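Long-range contacts in putative oxidoreductase (Bacteroides fragilis NCTC 9343, PDB 3EOF), which binds flavin mononucleotide and probably works as an FMN-dependent oxidoreductase of the nitroreductase family: residues Tyr44-Thr49 and Val73-Cys78; Cys129-Thr134 and Ile154-Val159. One frame throughout, in Å; residues are numbered along the deposited sequence.

How the contacts relate
Contact 1 and contact 2 are the two outer strand pairs of one four-stranded antiparallel sheet, whose order is 44-49, 73-80, 151-160, 127-131. Their centres lie about 9 Å apart. The inner strands join them directly: Leu75 O and Val157 N are 2.8 Å apart, probably hydrogen-bonded, as are Phe77 N and Thr155 O at the same separation. Along the chain they come in series, contact 1 closing before contact 2 opens, and helix 100-123, which falls between them in sequence, packs against side chains of both. The outer strands differ in role: 44-49 continues the sheet into the second subunit, whereas 127-131 lies against the flavin.

Contact 1. Residues Tyr44-Thr49 and Val73-Cys78; sequences YSVVVT and VVLTFC
Val48 and Leu75 make the closest apolar contact between Tyr44-Thr49 and Val73-Cys78: their side chains run side by side, and CG2 of Val48 is 3.5 Å from CD2 of Leu75. The same CD2 also meets Val46 CG1, so one leucine methyl bridges two valines of the facing strand. Val46 divides its branches over Phe77. With CG1 anti to the backbone N (chi1 -175°), that methyl sits over one ring face, displaced toward the rim, while CG2 approaches CD2 of the phenylalanine at 3.8 Å.

Ser45, Val47 and Thr49 point to the other face, paired with Cys78, Thr76 and Val74. A water is held there by three bonds: it donates to Val47 O and to Thr49 OG1 (2.6 Å), and it bonds Thr76 OG1, linking the two threonine hydroxyls across the strands. Both threonines have OG1 beside their own backbone N, on the side where the water lies.

Beneath the side chains are three reciprocal backbone pairs. Ser45 N donates to Cys78 O and Cys78 N to Ser45 O, each at 2.8 Å, and Val47 with Thr76 and Thr49 with Val74 repeat the pattern. The strand axes run at 161°, close to antiparallel.

Farther out, Leu25 and Leu29 of helix 22-32 cover the valines of the Val46-Val48 face, and Phe117 of helix 100-123 reaches Leu75. Ser45 OG bonds Asp80 and also His179 of the second subunit. Val46, Val47 and Val48 form a parallel ladder with a strand of that second subunit. The arrangement is a regular antiparallel strand pair in the nitroreductase-fold sheet, at the edge where the dimer extends it.

Contact 2. Residues Cys129-Thr134 and Ile154-Val159; sequences CYLGTT and ITTVTV. With FMN (flavin mononucleotide), chain C.
The Tyr130 ring carries Val157 CG2 over one face, a CH-pi contact with the methyl 4.0 Å from the ring centroid and 30° off its normal. At the ring edge, in plane, Thr155 OG1 lies 3.6 Å from Tyr130 CD1. The phenol oxygen is bonded outside the pair, to Gln115. The second flat group, the flavin, is met by both backbone and side chains of Cys129-Thr134: Gly132 N donates to FMN O4 at 3.1 Å and more weakly to FMN N5, Cys129 SG lies 3.6 Å from FMN N1, and Tyr130 CB is 3.8 Å from FMN C9.

Leu131 CD1 touches the CG2 methyls of both Thr156 and Thr158, 3.7 Å from each, on the opposite face of the sheet from Tyr130. Farther along, Thr134 OG1 donates to Leu131 O from above the carbonyl plane. Thr134 OG1 is also 2.7 Å from Thr156 OG1; OG1 beside the backbone N in both threonines brings the hydroxyls together.

The reciprocal backbone bonds of Cys129 and Thr158 fix the register; a separate single bond runs from Leu131 N to Thr156 O at 2.7 Å. The axes diverge to 145°, and Ile154 and Thr155 form a classic beta bulge opposite Phe77. The segment Cys129-Thr134, which carries the FMN-binding Gly132, forms part of the FMN site of the nitroreductase fold, which Thr37 of the second subunit helps complete.

Contact 1. Residues Tyr44-Thr49 and Val73-Cys78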
# COMPACT_ATOMS: atom_id res chain seq x y z
N TYR A 44 -11.98 -0.16 1.57
CA TYR A 44 -11.61 -1.46 1.07
C TYR A 44 -12.64 -2.50 1.42
O TYR A 44 -13.47 -2.32 2.33
CB TYR A 44 -10.27 -1.90 1.70
CG TYR A 44 -10.18 -1.68 3.21
CD1 TYR A 44 -10.71 -2.60 4.09
CD2 TYR A 44 -9.61 -0.53 3.75
CE1 TYR A 44 -10.66 -2.39 5.46
CE2 TYR A 44 -9.57 -0.32 5.14
CZ TYR A 44 -10.08 -1.28 5.97
OH TYR A 44 -10.03 -1.13 7.34
N SER A 45 -12.58 -3.58 0.67
CA SER A 45 -13.34 -4.78 0.93
C SER A 45 -12.34 -5.88 0.66
O SER A 45 -11.40 -5.69 -0.09
CB SER A 45 -14.54 -4.92 0.01
OG SER A 45 -15.56 -4.05 0.43
N VAL A 46 -12.58 -7.01 1.29
CA VAL A 46 -11.76 -8.20 1.14
C VAL A 46 -12.68 -9.33 0.72
O VAL A 46 -13.62 -9.74 1.47
CB VAL A 46 -11.07 -8.59 2.49
CG1 VAL A 46 -10.10 -9.82 2.26
CG2 VAL A 46 -10.34 -7.38 3.13
N VAL A 47 -12.45 -9.86 -0.48
CA VAL A 47 -13.15 -11.04 -0.90
C VAL A 47 -12.31 -12.25 -0.46
O VAL A 47 -11.12 -12.37 -0.80
CB VAL A 47 -13.41 -11.09 -2.41
CG1 VAL A 47 -14.18 -12.32 -2.72
CG2 VAL A 47 -14.17 -9.86 -2.85
N VAL A 48 -12.95 -13.11 0.32
CA VAL A 48 -12.36 -14.36 0.85
C VAL A 48 -12.84 -15.51 -0.04
O VAL A 48 -14.03 -15.77 -0.12
CB VAL A 48 -12.78 -14.62 2.31
CG1 VAL A 48 -12.21 -15.97 2.82
CG2 VAL A 48 -12.33 -13.42 3.22
N THR A 49 -11.88 -16.14 -0.73
CA THR A 49 -12.05 -17.30 -1.59
C THR A 49 -11.48 -18.58 -0.97
O THR A 49 -10.29 -18.73 -0.81
CB THR A 49 -11.39 -17.02 -2.91
OG1 THR A 49 -12.02 -15.86 -3.47
CG2 THR A 49 -11.44 -18.23 -3.85
N VAL A 73 -6.80 -20.50 1.53
CA VAL A 73 -7.44 -19.18 1.45
C VAL A 73 -6.72 -18.29 0.44
O VAL A 73 -5.48 -18.22 0.42
CB VAL A 73 -7.46 -18.47 2.84
CG1 VAL A 73 -8.11 -17.13 2.72
CG2 VAL A 73 -8.17 -19.36 3.89
N VAL A 74 -7.52 -17.64 -0.40
CA VAL A 74 -7.08 -16.63 -1.37
C VAL A 74 -7.88 -15.39 -1.01
O VAL A 74 -9.12 -15.43 -0.94
CB VAL A 74 -7.34 -17.05 -2.84
CG1 VAL A 74 -6.85 -15.98 -3.82
CG2 VAL A 74 -6.64 -18.37 -3.09
N LEU A 75 -7.17 -14.31 -0.70
CA LEU A 75 -7.79 -13.05 -0.32
C LEU A 75 -7.54 -12.02 -1.35
O LEU A 75 -6.39 -11.75 -1.64
CB LEU A 75 -7.21 -12.54 0.98
CG LEU A 75 -7.38 -13.41 2.22
CD1 LEU A 75 -6.60 -12.72 3.33
CD2 LEU A 75 -8.86 -13.60 2.60
N THR A 76 -8.61 -11.48 -1.94
CA THR A 76 -8.54 -10.38 -2.91
C THR A 76 -8.88 -9.10 -2.17
O THR A 76 -10.04 -8.90 -1.77
CB THR A 76 -9.48 -10.62 -4.11
OG1 THR A 76 -9.15 -11.87 -4.74
CG2 THR A 76 -9.37 -9.48 -5.13
N PHE A 77 -7.85 -8.27 -1.93
CA PHE A 77 -8.00 -6.95 -1.31
C PHE A 77 -8.42 -5.91 -2.37
O PHE A 77 -7.68 -5.60 -3.29
CB PHE A 77 -6.71 -6.55 -0.63
CG PHE A 77 -6.34 -7.46 0.50
CD1 PHE A 77 -5.55 -8.58 0.28
CD2 PHE A 77 -6.76 -7.18 1.78
CE1 PHE A 77 -5.20 -9.40 1.30
CE2 PHE A 77 -6.43 -7.99 2.81
CZ PHE A 77 -5.63 -9.14 2.56
N CYS A 78 -9.63 -5.38 -2.20
CA CYS A 78 -10.21 -4.42 -3.12
C CYS A 78 -10.36 -3.00 -2.57
O CYS A 78 -10.81 -2.81 -1.42
CB CYS A 78 -11.61 -4.89 -3.50
SG CYS A 78 -11.63 -6.54 -4.14
O HOH W 1 -10.54 -13.71 -3.33

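Contact 2. Residues Cys129-Thr134 and Ile154-Val159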
# COMPACT_ATOMS: atom_id res chain seq x y z
N CYS A 129 1.80 -15.00 0.09
CA CYS A 129 2.39 -14.64 -1.18
C CYS A 129 1.44 -13.66 -1.84
O CYS A 129 0.23 -13.91 -1.92
CB CYS A 129 2.57 -15.84 -2.08
SG CYS A 129 3.40 -15.44 -3.61
N TYR A 130 1.95 -12.52 -2.27
CA TYR A 130 1.14 -11.57 -2.98
C TYR A 130 1.14 -12.01 -4.43
O TYR A 130 2.13 -12.55 -4.88
CB TYR A 130 1.75 -10.19 -2.91
CG TYR A 130 1.55 -9.42 -1.59
CD1 TYR A 130 0.47 -8.58 -1.44
CD2 TYR A 130 2.45 -9.48 -0.58
CE1 TYR A 130 0.29 -7.81 -0.29
CE2 TYR A 130 2.27 -8.72 0.60
CZ TYR A 130 1.16 -7.88 0.71
OH TYR A 130 0.87 -7.10 1.83
N LEU A 131 0.04 -11.77 -5.13
CA LEU A 131 -0.02 -12.02 -6.56
C LEU A 131 -0.16 -10.61 -7.22
O LEU A 131 -1.16 -9.82 -6.99
CB LEU A 131 -1.16 -12.97 -6.95
CG LEU A 131 -1.40 -14.24 -6.10
CD1 LEU A 131 -2.77 -14.83 -6.46
CD2 LEU A 131 -0.26 -15.28 -6.22
N GLY A 132 0.88 -10.30 -8.01
CA GLY A 132 0.99 -9.04 -8.76
C GLY A 132 0.14 -9.08 -10.01
O GLY A 132 -0.15 -8.05 -10.67
N THR A 133 -0.32 -10.29 -10.31
CA THR A 133 -1.19 -10.52 -11.45
C THR A 133 -2.56 -9.86 -11.33
O THR A 133 -3.31 -9.75 -12.32
CB THR A 133 -1.31 -12.01 -11.67
OG1 THR A 133 -1.50 -12.66 -10.40
CG2 THR A 133 -0.02 -12.52 -12.28
N THR A 134 -2.91 -9.42 -10.13
CA THR A 134 -4.19 -8.75 -9.87
C THR A 134 -4.41 -7.53 -10.72
O THR A 134 -5.53 -7.26 -11.11
CB THR A 134 -4.30 -8.31 -8.38
OG1 THR A 134 -4.08 -9.43 -7.55
CG2 THR A 134 -5.63 -7.79 -8.06
N ILE A 154 -7.04 -4.63 -5.93
CA ILE A 154 -5.71 -4.04 -5.79
C ILE A 154 -4.65 -5.13 -5.76
O ILE A 154 -3.76 -5.16 -6.62
CB ILE A 154 -5.61 -3.12 -4.52
CG1 ILE A 154 -6.53 -1.90 -4.73
CG2 ILE A 154 -4.17 -2.61 -4.28
CD1 ILE A 154 -6.29 -1.12 -5.99
N THR A 155 -4.70 -5.98 -4.75
CA THR A 155 -3.80 -7.12 -4.71
C THR A 155 -4.50 -8.36 -4.13
O THR A 155 -5.58 -8.26 -3.56
CB THR A 155 -2.50 -6.86 -3.98
OG1 THR A 155 -1.60 -7.95 -4.27
CG2 THR A 155 -2.76 -6.74 -2.51
N THR A 156 -3.86 -9.52 -4.33
CA THR A 156 -4.36 -10.80 -3.90
C THR A 156 -3.28 -11.49 -3.14
O THR A 156 -2.13 -11.41 -3.53
CB THR A 156 -4.75 -11.67 -5.11
OG1 THR A 156 -5.67 -10.92 -5.90
CG2 THR A 156 -5.42 -13.00 -4.62
N VAL A 157 -3.66 -12.12 -2.03
CA VAL A 157 -2.74 -12.83 -1.19
C VAL A 157 -3.24 -14.24 -0.98
O VAL A 157 -4.37 -14.46 -0.54
CB VAL A 157 -2.62 -12.13 0.14
CG1 VAL A 157 -1.80 -12.92 1.17
CG2 VAL A 157 -2.04 -10.75 -0.07
N THR A 158 -2.37 -15.20 -1.30
CA THR A 158 -2.60 -16.63 -1.03
C THR A 158 -1.99 -16.86 0.37
O THR A 158 -0.90 -16.38 0.67
CB THR A 158 -1.99 -17.47 -2.13
OG1 THR A 158 -0.58 -17.23 -2.21
CG2 THR A 158 -2.69 -17.09 -3.51
N VAL A 159 -2.76 -17.51 1.23
CA VAL A 159 -2.42 -17.72 2.63
C VAL A 159 -2.61 -19.20 2.99
O VAL A 159 -3.60 -19.84 2.57
CB VAL A 159 -3.44 -17.03 3.63
CG1 VAL A 159 -2.75 -16.72 4.94
CG2 VAL A 159 -4.09 -15.83 3.06
N1 FMN C . 5.40 -13.75 -6.01
C2 FMN C . 5.00 -14.66 -6.99
O2 FMN C . 5.42 -15.83 -6.98
N3 FMN C . 4.14 -14.28 -8.02
C4 FMN C . 3.63 -12.97 -8.13
O4 FMN C . 2.55 -12.77 -8.81
C4A FMN C . 4.07 -12.05 -7.13
N5 FMN C . 3.62 -10.74 -7.17
C5A FMN C . 3.97 -9.81 -6.20
C6 FMN C . 3.45 -8.52 -6.31
C7 FMN C . 3.76 -7.54 -5.39
C7M FMN C . 3.19 -6.17 -5.59
C8 FMN C . 4.62 -7.85 -4.34
C8M FMN C . 4.76 -6.86 -3.23
C9 FMN C . 5.16 -9.15 -4.21
C9A FMN C . 4.84 -10.17 -5.14
N10 FMN C . 5.33 -11.50 -5.09
C10 FMN C . 4.95 -12.43 -6.08
C1' FMN C . 6.35 -11.95 -4.05
C2' FMN C . 7.71 -11.39 -4.41
O2' FMN C . 8.20 -12.08 -5.56
C3' FMN C . 8.66 -11.42 -3.22
O3' FMN C . 8.25 -10.55 -2.16
C4' FMN C . 10.10 -11.06 -3.61
O4' FMN C . 10.67 -12.07 -4.42
C5' FMN C . 10.96 -11.00 -2.38
O5' FMN C . 10.75 -12.26 -1.74
P FMN C . 10.39 -12.36 -0.15
O1P FMN C . 9.02 -11.72 0.14
O2P FMN C . 11.45 -11.61 0.61
O3P FMN C . 10.53 -13.86 0.17
O HOH W 2 -1.30 -6.47 -7.27